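Putative adenosine kinase (Schistosoma mansoni, PDB 3VAS) probably phosphorylates adenosine to AMP at the expense of ATP, as an adenosine kinase of the ribokinase (pfkB) family, and is held here with adenosine bound. Local coordinates at residues Y49-D54 against S151-L156; V126-I131 against W173-K178; E226-I231 against A266-A271; A348-I351 against S357-S360. All blocks are in the same frame, centred on the assembly; numbering follows the deposited sequence.

Contact 1: residues Y49-D54 against S151-L156; sequences YNLKKD and SMVTYL. With ADN (adenosine), chain C.
Leu51 lays its isobutyl group over CG2 of Val153, its CD2 3.7 Å from that methyl, and the two side chains cross at about a right angle. The pair joins strand 150-157 to the connection between helix 44-48 and strand 55-58, in the part of this ribokinase-like fold that carries the nucleoside pocket. Helix 44-48 ends in a Schellman motif with Asn50, at positive phi, as its C-prime residue, and the chain leaves it extended, with Leu51 turned to the strand. There Leu51 also touches Val57 and Leu144 of the flanking strands 55-58 and 138-145.

One residue after Leu51, the backbone of Lys52 is bonded: Ser151 OG donates to Lys52 O over 2.9 Å. It reaches the carbonyl at a C=O...OG angle of 139°, tilted 26° from the carbonyl plane. With OG anti to the backbone N (chi1 -158°), the same oxygen also lies 3.4 Å from Leu51 CB. The Lys52 side chain starts away from the strand, and the residue is exposed.

Strand 150-157 alternates. Ser151 and Val153 face the 49-54 connection, whereas Met152 and Thr154 turn to the adenosine. Met152, CG beside its backbone N and extended to the sulfur, brings SD to 4.0 Å from adenosine C8. Further along, Leu156 CD2 stands 3.7 Å from adenosine N6, and Thr154 OG1 lies 2.8 Å from adenosine N7.

Contact 2: residues V126-I131 against W173-K178; sequences VTEFQI and WSLVEK
Leu175 and Glu128 make the nearest approach here, and it is aliphatic: CD1 of the leucine lies 3.8 Å from CG of the glutamate, the two side chains crossing at about a right angle. It is therefore the methylene part of Glu128 that packs. The chain puts CG beside its own backbone N and then folds again at chi2 (-69°), which carries the carboxylate round while CG stays against the leucine methyl. The second apolar touch is looser, between Leu175 CD2 and Val126 CG1 at 4.4 Å. A single leucine thus spreads its two methyls over two residues, Val126 and Glu128, that both point toward the helix, with Thr127 between them turned away. The backbones stay well apart, 9.1 Å between the CA atoms of Glu128 and Leu175.

The polar bonds run elsewhere: Glu177 N to Trp173 O at 3.0 Å inside the helix, and His166 NE2, in the helix 164-167 that precedes helix 170-178, to Glu128 O.

In the fold this is plain helix-on-strand packing beside strand 126-131, which pairs in parallel with strand 101-107, whose Ser102 also meets Leu175. Helix 111-122 takes Thr127 and Phe129 on their side of the strand, and Trp173 and Val176 pack on helix 189-205.

Contact 3: residues E226-I231 against A266-A271; sequences EVDEMI and ADLPFA
Asp228 is gripped at both carboxylate oxygens: OD1 is hydrogen-bonded to Tyr247 OH and OD2 to His251 NE2, residues in and just after helix 241-250. These bonds tie the carboxylate down beside Leu268, whose CD1 comes to 4.1 Å from Asp228 OD1, a van der Waals touch on the carboxylate oxygen. The aspartate and leucine chains cross at about a right angle.

The apolar half is carried by Ile231, one helical turn further on. Its CG2 meets the same Leu268 CD1 at 3.8 Å, again with the side chains crossing nearly perpendicularly. Ile231 has CG2 anti to its backbone N and CG1 beside it (chi1 -68°), and it is the CG2 branch that does the touching. One leucine methyl is thus shared by a carboxylate oxygen and an isoleucine methyl three residues apart on the helix.

Leu268 is the first residue beyond helix 257-267 and turns inward as the chain straightens, its CA 7.6 Å from that of Ile231. Tyr247 and Arg278 line it as well. Phe270, further along, makes cation-pi contacts with Arg276 and Arg278.

Val227 and Met230 of helix 224-231 lie on strand 209-213. Such packing of one helix against the exit of another, with Tyr247 of helix 241-250 touching both, is consistent with the helices that pack on the parallel strands of the ribokinase-like alpha/beta fold.

Contact 4: residues A348-I351 against S357-S360; sequences AYII and SLGS
Tyr349 reaches out from the last turn of helix 336-351 and sets its hydroxyl against the backbone of the following loop. With CG anti to the backbone N (chi1 175°), the ring extends away from the helix, and Gly359 N donates to Tyr349 OH over 2.8 Å at an N-H...O angle of 148°. The amide nitrogen lies at the ring edge, in its plane. A water also meets the hydroxyl in that plane, 2.7 Å from Tyr349 OH, and donates to Ser360 O, so the phenol oxygen ties two successive residues of the loop to the helix. Gly359 comes in close, with its CA 3.4 Å from Tyr349 OH. Tyr349 CE2 stands 4.1 Å from Leu358 CD2, which approaches obliquely to the ring, the tyrosine and leucine chains crossing at about a right angle.

Ile350 follows, more buried. Its CD1 packs against Ser357 O at 3.7 Å and, more loosely, Leu358 CD2 at 4.3 Å. Ser357 O has its polar partner elsewhere, in Arg353 NE.

Around these residues, Trp93 of helix 83-95 takes Gly359 O on its NE1, and Leu358 packs on Met90 and Trp93. The chain folds back here on the end of its last helix, 336-351, in the pfkB kinase fold, near the nucleoside site: the Ile350 side chain is about 8 Å from the adenosine.

In the fold
The four contacts lie apart, none touching another, and contacts 3 and 4 sit on opposite sides of the chain's centre. Contact 1 is the buried one, and its strand also lines the adenosine pocket; contact 4 is a surface contact that comes near the same ligand. Both pair a hydroxyl with the backbone, but in opposite senses: Ser151 OG donates to a carbonyl, while Tyr349 OH accepts from an N-H and adds a water. Contacts 2 and 3, both partly buried and with helix packing, rest on touches around one leucine each; Glu128 offers a methylene and Asp228 a carboxylate oxygen already bonded to Tyr247. Contacts 1 and 2 alternate along the chain.

Contact 1: residues Y49-D54 against S151-L156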
loop_
_atom_site.group_PDB
_atom_site.type_symbol
_atom_site.label_atom_id
_atom_site.label_comp_id
_atom_site.label_asym_id
_atom_site.label_seq_id
_atom_site.Cartn_x
_atom_site.Cartn_y
_atom_site.Cartn_z
ATOM N N TYR A 49 6.260 -12.702 20.783
ATOM C CA TYR A 49 5.667 -11.401 20.477
ATOM C C TYR A 49 4.201 -11.483 20.063
ATOM O O TYR A 49 3.628 -10.490 19.608
ATOM C CB TYR A 49 6.482 -10.673 19.404
ATOM C CG TYR A 49 7.868 -10.307 19.868
ATOM C CD1 TYR A 49 8.970 -11.084 19.529
ATOM C CD2 TYR A 49 8.072 -9.195 20.669
ATOM C CE1 TYR A 49 10.233 -10.751 19.965
ATOM C CE2 TYR A 49 9.327 -8.856 21.108
ATOM C CZ TYR A 49 10.402 -9.632 20.757
ATOM O OH TYR A 49 11.648 -9.281 21.204
ATOM N N ASN A 50 3.604 -12.663 20.232
ATOM C CA ASN A 50 2.208 -12.900 19.865
ATOM C C ASN A 50 1.883 -12.453 18.438
ATOM O O ASN A 50 0.921 -11.721 18.214
ATOM C CB ASN A 50 1.267 -12.220 20.863
ATOM C CG ASN A 50 -0.127 -12.821 20.849
ATOM O OD1 ASN A 50 -0.320 -13.962 20.426
ATOM N ND2 ASN A 50 -1.107 -12.054 21.314
ATOM N N LEU A 51 2.694 -12.894 17.481
ATOM C CA LEU A 51 2.535 -12.485 16.088
ATOM C C LEU A 51 1.752 -13.519 15.285
ATOM O O LEU A 51 1.793 -14.712 15.586
ATOM C CB LEU A 51 3.901 -12.248 15.444
ATOM C CG LEU A 51 4.794 -11.245 16.180
ATOM C CD1 LEU A 51 6.119 -11.078 15.463
ATOM C CD2 LEU A 51 4.087 -9.905 16.332
ATOM N N LYS A 52 1.054 -13.051 14.256
ATOM C CA LYS A 52 0.165 -13.903 13.476
ATOM C C LYS A 52 0.576 -13.971 12.008
ATOM O O LYS A 52 1.254 -13.074 11.500
ATOM C CB LYS A 52 -1.276 -13.396 13.597
ATOM C CG LYS A 52 -1.796 -13.364 15.026
ATOM C CD LYS A 52 -2.797 -12.234 15.238
ATOM C CE LYS A 52 -4.033 -12.397 14.364
ATOM N NZ LYS A 52 -5.025 -11.303 14.583
ATOM N N LYS A 53 0.157 -15.042 11.340
ATOM C CA LYS A 53 0.445 -15.267 9.924
ATOM C C LYS A 53 -0.025 -14.119 9.033
ATOM O O LYS A 53 -1.140 -13.617 9.190
ATOM C CB LYS A 53 -0.225 -16.568 9.459
ATOM C CG LYS A 53 0.111 -16.975 8.029
ATOM C CD LYS A 53 1.425 -17.745 7.964
ATOM C CE LYS A 53 1.954 -17.860 6.537
ATOM N NZ LYS A 53 2.552 -16.578 6.056
ATOM N N ASP A 54 0.834 -13.713 8.102
ATOM C CA ASP A 54 0.497 -12.709 7.090
ATOM C C ASP A 54 -0.080 -11.424 7.669
ATOM O O ASP A 54 -0.860 -10.738 7.014
ATOM C CB ASP A 54 -0.480 -13.286 6.060
ATOM C CG ASP A 54 0.150 -14.355 5.190
ATOM O OD1 ASP A 54 -0.551 -15.329 4.836
ATOM O OD2 ASP A 54 1.347 -14.220 4.861
ATOM N N SER A 151 5.417 -12.384 9.205
ATOM C CA SER A 151 4.759 -11.427 10.078
ATOM C C SER A 151 5.569 -10.140 10.184
ATOM O O SER A 151 6.803 -10.166 10.175
ATOM C CB SER A 151 4.555 -12.050 11.465
ATOM O OG SER A 151 3.519 -11.400 12.182
ATOM N N MET A 152 4.869 -9.017 10.293
ATOM C CA MET A 152 5.520 -7.712 10.360
ATOM C C MET A 152 5.221 -6.957 11.650
ATOM O O MET A 152 4.080 -6.924 12.113
ATOM C CB MET A 152 5.113 -6.850 9.163
ATOM C CG MET A 152 5.722 -7.307 7.850
ATOM S SD MET A 152 5.181 -6.294 6.466
ATOM C CE MET A 152 3.427 -6.651 6.440
ATOM N N VAL A 153 6.256 -6.344 12.219
ATOM C CA VAL A 153 6.091 -5.422 13.336
ATOM C C VAL A 153 6.661 -4.062 12.945
ATOM O O VAL A 153 7.862 -3.923 12.709
ATOM C CB VAL A 153 6.775 -5.932 14.617
ATOM C CG1 VAL A 153 6.460 -5.004 15.796
ATOM C CG2 VAL A 153 6.330 -7.356 14.920
ATOM N N THR A 154 5.789 -3.063 12.875
ATOM C CA THR A 154 6.159 -1.761 12.345
ATOM C C THR A 154 6.368 -0.699 13.420
ATOM O O THR A 154 5.499 -0.478 14.260
ATOM C CB THR A 154 5.088 -1.247 11.371
ATOM O OG1 THR A 154 4.968 -2.167 10.281
ATOM C CG2 THR A 154 5.463 0.126 10.836
ATOM N N TYR A 155 7.532 -0.059 13.387
ATOM C CA TYR A 155 7.791 1.126 14.199
ATOM C C TYR A 155 7.777 2.339 13.275
ATOM O O TYR A 155 8.717 2.560 12.513
ATOM C CB TYR A 155 9.142 1.024 14.916
ATOM C CG TYR A 155 9.407 2.191 15.850
ATOM C CD1 TYR A 155 8.742 2.293 17.065
ATOM C CD2 TYR A 155 10.308 3.194 15.510
ATOM C CE1 TYR A 155 8.963 3.357 17.919
ATOM C CE2 TYR A 155 10.539 4.267 16.363
ATOM C CZ TYR A 155 9.864 4.338 17.565
ATOM O OH TYR A 155 10.081 5.394 18.424
ATOM N N LEU A 156 6.698 3.106 13.331
ATOM C CA LEU A 156 6.472 4.184 12.374
ATOM C C LEU A 156 7.522 5.291 12.438
ATOM O O LEU A 156 7.887 5.854 11.405
ATOM C CB LEU A 156 5.067 4.761 12.538
ATOM C CG LEU A 156 3.957 3.855 11.991
ATOM C CD1 LEU A 156 2.576 4.418 12.312
ATOM C CD2 LEU A 156 4.126 3.667 10.495
HETATM O "O5'" ADN C . 3.017 -4.726 1.909
HETATM C "C5'" ADN C . 4.284 -4.951 2.524
HETATM C "C4'" ADN C . 4.933 -3.651 2.933
HETATM O "O4'" ADN C . 4.131 -3.001 3.931
HETATM C "C3'" ADN C . 6.339 -3.753 3.536
HETATM O "O3'" ADN C . 7.300 -3.269 2.596
HETATM C "C2'" ADN C . 6.299 -2.806 4.757
HETATM O "O2'" ADN C . 7.359 -1.876 4.816
HETATM C "C1'" ADN C . 4.953 -2.096 4.604
HETATM N N9 ADN C . 4.323 -1.707 5.866
HETATM C C8 ADN C . 4.207 -2.443 6.955
HETATM N N7 ADN C . 3.534 -1.620 7.974
HETATM C C5 ADN C . 3.269 -0.339 7.403
HETATM C C6 ADN C . 2.666 0.805 7.916
HETATM N N6 ADN C . 2.180 0.814 9.270
HETATM N N1 ADN C . 2.544 1.936 7.120
HETATM C C2 ADN C . 3.007 1.933 5.828
HETATM N N3 ADN C . 3.598 0.805 5.320
HETATM C C4 ADN C . 3.725 -0.343 6.143
#

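Contact 2: residues V126-I131 against W173-K178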
loop_
_atom_site.group_PDB
_atom_site.type_symbol
_atom_site.label_atom_id
_atom_site.label_comp_id
_atom_site.label_asym_id
_atom_site.label_seq_id
_atom_site.Cartn_x
_atom_site.Cartn_y
_atom_site.Cartn_z
ATOM N N VAL A 126 9.810 11.578 -8.498
ATOM C CA VAL A 126 9.908 12.893 -7.867
ATOM C C VAL A 126 9.404 12.821 -6.424
ATOM O O VAL A 126 8.304 12.339 -6.167
ATOM C CB VAL A 126 9.109 13.972 -8.639
ATOM C CG1 VAL A 126 8.983 15.245 -7.807
ATOM C CG2 VAL A 126 9.768 14.275 -9.973
ATOM N N THR A 127 10.219 13.288 -5.483
ATOM C CA THR A 127 9.833 13.269 -4.079
ATOM C C THR A 127 9.956 14.636 -3.418
ATOM O O THR A 127 10.749 15.479 -3.836
ATOM C CB THR A 127 10.669 12.259 -3.266
ATOM O OG1 THR A 127 12.056 12.619 -3.322
ATOM C CG2 THR A 127 10.489 10.852 -3.807
ATOM N N GLU A 128 9.145 14.847 -2.388
ATOM C CA GLU A 128 9.309 15.981 -1.490
ATOM C C GLU A 128 9.174 15.472 -0.062
ATOM O O GLU A 128 8.094 15.516 0.530
ATOM C CB GLU A 128 8.277 17.073 -1.777
ATOM C CG GLU A 128 8.547 17.877 -3.040
ATOM C CD GLU A 128 9.772 18.778 -2.926
ATOM O OE1 GLU A 128 10.225 19.054 -1.793
ATOM O OE2 GLU A 128 10.282 19.216 -3.979
ATOM N N PHE A 129 10.276 14.968 0.481
ATOM C CA PHE A 129 10.264 14.404 1.823
ATOM C C PHE A 129 10.224 15.490 2.878
ATOM O O PHE A 129 10.864 16.531 2.742
ATOM C CB PHE A 129 11.494 13.524 2.057
ATOM C CG PHE A 129 11.430 12.196 1.365
ATOM C CD1 PHE A 129 10.632 11.177 1.867
ATOM C CD2 PHE A 129 12.169 11.962 0.217
ATOM C CE1 PHE A 129 10.570 9.951 1.235
ATOM C CE2 PHE A 129 12.111 10.737 -0.420
ATOM C CZ PHE A 129 11.311 9.731 0.088
ATOM N N GLN A 130 9.454 15.242 3.929
ATOM C CA GLN A 130 9.546 16.041 5.135
ATOM C C GLN A 130 10.592 15.367 6.008
ATOM O O GLN A 130 10.631 14.140 6.111
ATOM C CB GLN A 130 8.199 16.085 5.855
ATOM C CG GLN A 130 8.205 16.876 7.155
ATOM C CD GLN A 130 6.858 16.845 7.843
ATOM O OE1 GLN A 130 5.866 16.415 7.255
ATOM N NE2 GLN A 130 6.814 17.293 9.094
ATOM N N ILE A 131 11.469 16.154 6.610
ATOM C CA ILE A 131 12.489 15.572 7.466
ATOM C C ILE A 131 12.085 15.811 8.916
ATOM O O ILE A 131 11.783 16.941 9.309
ATOM C CB ILE A 131 13.906 16.125 7.159
ATOM C CG1 ILE A 131 14.526 15.418 5.947
ATOM C CG2 ILE A 131 14.832 15.893 8.335
ATOM C CD1 ILE A 131 13.814 15.624 4.625
ATOM N N TRP A 173 2.186 21.244 -2.487
ATOM C CA TRP A 173 0.787 21.196 -2.889
ATOM C C TRP A 173 0.639 21.242 -4.407
ATOM O O TRP A 173 -0.346 20.744 -4.955
ATOM C CB TRP A 173 -0.025 22.324 -2.244
ATOM C CG TRP A 173 -1.483 22.201 -2.544
ATOM C CD1 TRP A 173 -2.222 22.994 -3.375
ATOM C CD2 TRP A 173 -2.380 21.201 -2.043
ATOM N NE1 TRP A 173 -3.525 22.556 -3.412
ATOM C CE2 TRP A 173 -3.648 21.456 -2.602
ATOM C CE3 TRP A 173 -2.234 20.118 -1.167
ATOM C CZ2 TRP A 173 -4.763 20.670 -2.318
ATOM C CZ3 TRP A 173 -3.344 19.335 -0.886
ATOM C CH2 TRP A 173 -4.591 19.616 -1.459
ATOM N N SER A 174 1.622 21.830 -5.085
ATOM C CA SER A 174 1.599 21.895 -6.545
ATOM C C SER A 174 1.728 20.508 -7.189
ATOM O O SER A 174 1.272 20.299 -8.310
ATOM C CB SER A 174 2.676 22.847 -7.077
ATOM O OG SER A 174 3.967 22.285 -6.942
ATOM N N LEU A 175 2.349 19.567 -6.483
ATOM C CA LEU A 175 2.396 18.179 -6.948
ATOM C C LEU A 175 1.014 17.533 -6.868
ATOM O O LEU A 175 0.667 16.678 -7.686
ATOM C CB LEU A 175 3.402 17.358 -6.136
ATOM C CG LEU A 175 4.873 17.778 -6.208
ATOM C CD1 LEU A 175 5.716 16.895 -5.305
ATOM C CD2 LEU A 175 5.379 17.732 -7.640
ATOM N N VAL A 176 0.226 17.943 -5.877
ATOM C CA VAL A 176 -1.128 17.427 -5.723
ATOM C C VAL A 176 -2.036 18.000 -6.803
ATOM O O VAL A 176 -2.840 17.280 -7.398
ATOM C CB VAL A 176 -1.716 17.754 -4.332
ATOM C CG1 VAL A 176 -3.169 17.282 -4.233
ATOM C CG2 VAL A 176 -0.869 17.130 -3.232
ATOM N N GLU A 177 -1.894 19.298 -7.058
ATOM C CA GLU A 177 -2.726 19.984 -8.040
ATOM C C GLU A 177 -2.527 19.460 -9.465
ATOM O O GLU A 177 -3.483 19.363 -10.229
ATOM C CB GLU A 177 -2.508 21.504 -7.971
ATOM C CG GLU A 177 -3.292 22.188 -6.846
ATOM C CD GLU A 177 -2.904 23.647 -6.634
ATOM O OE1 GLU A 177 -3.734 24.409 -6.089
ATOM O OE2 GLU A 177 -1.770 24.034 -6.995
ATOM N N LYS A 178 -1.293 19.102 -9.814
ATOM C CA LYS A 178 -0.988 18.636 -11.166
ATOM C C LYS A 178 -1.308 17.151 -11.382
ATOM O O LYS A 178 -1.365 16.681 -12.522
ATOM C CB LYS A 178 0.478 18.903 -11.520
ATOM C CG LYS A 178 1.465 18.098 -10.693
ATOM C CD LYS A 178 2.833 18.040 -11.353
ATOM C CE LYS A 178 3.465 19.408 -11.451
ATOM N NZ LYS A 178 4.689 19.377 -12.296
#

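Contact 3: residues E226-I231 against A266-A271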
loop_
_atom_site.group_PDB
_atom_site.type_symbol
_atom_site.label_atom_id
_atom_site.label_comp_id
_atom_site.label_asym_id
_atom_site.label_seq_id
_atom_site.Cartn_x
_atom_site.Cartn_y
_atom_site.Cartn_z
ATOM N N GLU A 226 -12.423 6.260 9.875
ATOM C CA GLU A 226 -11.500 6.791 8.869
ATOM C C GLU A 226 -11.521 5.987 7.563
ATOM O O GLU A 226 -11.440 6.562 6.473
ATOM C CB GLU A 226 -10.067 6.862 9.412
ATOM C CG GLU A 226 -9.839 7.885 10.536
ATOM C CD GLU A 226 -9.948 7.272 11.927
ATOM O OE1 GLU A 226 -10.655 6.254 12.081
ATOM O OE2 GLU A 226 -9.318 7.801 12.866
ATOM N N VAL A 227 -11.611 4.661 7.670
ATOM C CA VAL A 227 -11.658 3.818 6.476
ATOM C C VAL A 227 -12.909 4.127 5.655
ATOM O O VAL A 227 -12.836 4.311 4.439
ATOM C CB VAL A 227 -11.614 2.305 6.816
ATOM C CG1 VAL A 227 -11.870 1.463 5.558
ATOM C CG2 VAL A 227 -10.275 1.930 7.458
ATOM N N ASP A 228 -14.053 4.206 6.325
ATOM C CA ASP A 228 -15.306 4.461 5.626
ATOM C C ASP A 228 -15.351 5.867 5.052
ATOM O O ASP A 228 -15.934 6.092 3.992
ATOM C CB ASP A 228 -16.509 4.213 6.537
ATOM C CG ASP A 228 -16.827 2.739 6.690
ATOM O OD1 ASP A 228 -16.296 1.927 5.897
ATOM O OD2 ASP A 228 -17.613 2.396 7.597
ATOM N N GLU A 229 -14.738 6.818 5.746
ATOM C CA GLU A 229 -14.695 8.172 5.220
ATOM C C GLU A 229 -13.844 8.221 3.951
ATOM O O GLU A 229 -14.231 8.846 2.963
ATOM C CB GLU A 229 -14.185 9.171 6.257
ATOM C CG GLU A 229 -14.212 10.603 5.745
ATOM C CD GLU A 229 -14.077 11.641 6.848
ATOM O OE1 GLU A 229 -13.287 11.429 7.793
ATOM O OE2 GLU A 229 -14.768 12.677 6.765
ATOM N N MET A 230 -12.693 7.553 3.981
ATOM C CA MET A 230 -11.820 7.478 2.812
ATOM C C MET A 230 -12.510 6.803 1.618
ATOM O O MET A 230 -12.423 7.289 0.492
ATOM C CB MET A 230 -10.510 6.764 3.152
ATOM C CG MET A 230 -9.607 7.548 4.100
ATOM S SD MET A 230 -9.263 9.220 3.514
ATOM C CE MET A 230 -8.355 8.869 2.027
ATOM N N ILE A 231 -13.194 5.691 1.874
ATOM C CA ILE A 231 -13.940 5.005 0.826
ATOM C C ILE A 231 -14.901 5.970 0.128
ATOM O O ILE A 231 -15.066 5.915 -1.094
ATOM C CB ILE A 231 -14.696 3.771 1.373
ATOM C CG1 ILE A 231 -13.699 2.691 1.806
ATOM C CG2 ILE A 231 -15.642 3.208 0.330
ATOM C CD1 ILE A 231 -14.347 1.458 2.402
ATOM N N ALA A 266 -18.556 -1.055 -2.511
ATOM C CA ALA A 266 -18.888 -0.520 -3.828
ATOM C C ALA A 266 -20.096 0.412 -3.785
ATOM O O ALA A 266 -20.166 1.383 -4.539
ATOM C CB ALA A 266 -19.140 -1.661 -4.812
ATOM N N ASP A 267 -21.043 0.114 -2.900
ATOM C CA ASP A 267 -22.310 0.841 -2.872
ATOM C C ASP A 267 -22.359 2.014 -1.894
ATOM O O ASP A 267 -23.340 2.754 -1.876
ATOM C CB ASP A 267 -23.478 -0.109 -2.586
ATOM C CG ASP A 267 -23.727 -1.084 -3.715
ATOM O OD1 ASP A 267 -23.086 -0.952 -4.781
ATOM O OD2 ASP A 267 -24.581 -1.975 -3.541
ATOM N N LEU A 268 -21.322 2.181 -1.077
ATOM C CA LEU A 268 -21.290 3.300 -0.137
ATOM C C LEU A 268 -21.400 4.605 -0.905
ATOM O O LEU A 268 -20.740 4.775 -1.931
ATOM C CB LEU A 268 -20.005 3.298 0.696
ATOM C CG LEU A 268 -19.977 2.474 1.983
ATOM C CD1 LEU A 268 -18.578 2.486 2.585
ATOM C CD2 LEU A 268 -20.994 3.011 2.985
ATOM N N PRO A 269 -22.252 5.523 -0.427
ATOM C CA PRO A 269 -22.389 6.818 -1.102
ATOM C C PRO A 269 -21.056 7.556 -1.156
ATOM O O PRO A 269 -20.228 7.397 -0.256
ATOM C CB PRO A 269 -23.380 7.577 -0.208
ATOM C CG PRO A 269 -24.166 6.503 0.482
ATOM C CD PRO A 269 -23.168 5.394 0.720
ATOM N N PHE A 270 -20.838 8.329 -2.213
ATOM C CA PHE A 270 -19.711 9.249 -2.238
ATOM C C PHE A 270 -20.042 10.445 -1.349
ATOM O O PHE A 270 -21.214 10.734 -1.100
ATOM C CB PHE A 270 -19.394 9.695 -3.664
ATOM C CG PHE A 270 -18.671 8.657 -4.470
ATOM C CD1 PHE A 270 -17.288 8.648 -4.529
ATOM C CD2 PHE A 270 -19.373 7.677 -5.155
ATOM C CE1 PHE A 270 -16.619 7.692 -5.263
ATOM C CE2 PHE A 270 -18.705 6.715 -5.892
ATOM C CZ PHE A 270 -17.328 6.724 -5.946
ATOM N N ALA A 271 -19.007 11.130 -0.873
ATOM C CA ALA A 271 -19.171 12.202 0.108
ATOM C C ALA A 271 -20.079 13.347 -0.344
ATOM O O ALA A 271 -20.772 13.944 0.475
ATOM C CB ALA A 271 -17.821 12.738 0.528
#

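Contact 4: residues A348-I351 against S357-S360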
loop_
_atom_site.group_PDB
_atom_site.type_symbol
_atom_site.label_atom_id
_atom_site.label_comp_id
_atom_site.label_asym_id
_atom_site.label_seq_id
_atom_site.Cartn_x
_atom_site.Cartn_y
_atom_site.Cartn_z
ATOM N N ALA A 348 3.252 -11.198 -9.346
ATOM C CA ALA A 348 4.056 -12.390 -9.626
ATOM C C ALA A 348 5.551 -12.071 -9.717
ATOM O O ALA A 348 6.390 -12.852 -9.269
ATOM C CB ALA A 348 3.578 -13.067 -10.904
ATOM N N TYR A 349 5.879 -10.924 -10.301
ATOM C CA TYR A 349 7.267 -10.478 -10.383
ATOM C C TYR A 349 7.851 -10.284 -8.981
ATOM O O TYR A 349 8.966 -10.716 -8.694
ATOM C CB TYR A 349 7.353 -9.179 -11.185
ATOM C CG TYR A 349 8.727 -8.551 -11.228
ATOM C CD1 TYR A 349 9.684 -8.974 -12.150
ATOM C CD2 TYR A 349 9.064 -7.518 -10.360
ATOM C CE1 TYR A 349 10.948 -8.389 -12.195
ATOM C CE2 TYR A 349 10.324 -6.927 -10.397
ATOM C CZ TYR A 349 11.261 -7.368 -11.313
ATOM O OH TYR A 349 12.507 -6.777 -11.340
ATOM N N ILE A 350 7.080 -9.642 -8.111
ATOM C CA ILE A 350 7.508 -9.390 -6.741
ATOM C C ILE A 350 7.589 -10.671 -5.898
ATOM O O ILE A 350 8.519 -10.843 -5.107
ATOM C CB ILE A 350 6.599 -8.335 -6.071
ATOM C CG1 ILE A 350 6.929 -6.943 -6.623
ATOM C CG2 ILE A 350 6.745 -8.363 -4.559
ATOM C CD1 ILE A 350 8.416 -6.585 -6.588
ATOM N N ILE A 351 6.624 -11.570 -6.086
ATOM C CA ILE A 351 6.582 -12.847 -5.372
ATOM C C ILE A 351 7.852 -13.669 -5.608
ATOM O O ILE A 351 8.330 -14.378 -4.720
ATOM C CB ILE A 351 5.321 -13.659 -5.779
ATOM C CG1 ILE A 351 4.077 -13.072 -5.109
ATOM C CG2 ILE A 351 5.457 -15.138 -5.425
ATOM C CD1 ILE A 351 2.780 -13.714 -5.551
ATOM N N SER A 357 11.808 -5.647 -4.255
ATOM C CA SER A 357 12.992 -5.376 -5.059
ATOM C C SER A 357 12.618 -5.228 -6.530
ATOM O O SER A 357 12.082 -6.156 -7.130
ATOM C CB SER A 357 14.002 -6.513 -4.888
ATOM O OG SER A 357 15.132 -6.330 -5.723
ATOM N N LEU A 358 12.896 -4.062 -7.106
ATOM C CA LEU A 358 12.669 -3.832 -8.535
ATOM C C LEU A 358 13.994 -3.884 -9.292
ATOM O O LEU A 358 14.836 -3.005 -9.130
ATOM C CB LEU A 358 12.003 -2.471 -8.763
ATOM C CG LEU A 358 10.584 -2.270 -8.227
ATOM C CD1 LEU A 358 10.161 -0.812 -8.362
ATOM C CD2 LEU A 358 9.616 -3.186 -8.958
ATOM N N GLY A 359 14.177 -4.914 -10.112
ATOM C CA GLY A 359 15.410 -5.084 -10.868
ATOM C C GLY A 359 15.434 -4.285 -12.160
ATOM O O GLY A 359 14.743 -3.273 -12.283
ATOM N N SER A 360 16.229 -4.728 -13.131
ATOM C CA SER A 360 16.302 -4.000 -14.392
ATOM C C SER A 360 14.989 -4.147 -15.149
ATOM O O SER A 360 14.425 -5.239 -15.247
ATOM C CB SER A 360 17.504 -4.424 -15.250
ATOM O OG SER A 360 17.408 -5.772 -15.659
HETATM O O HOH W 1 13.944 -7.511 -13.481
#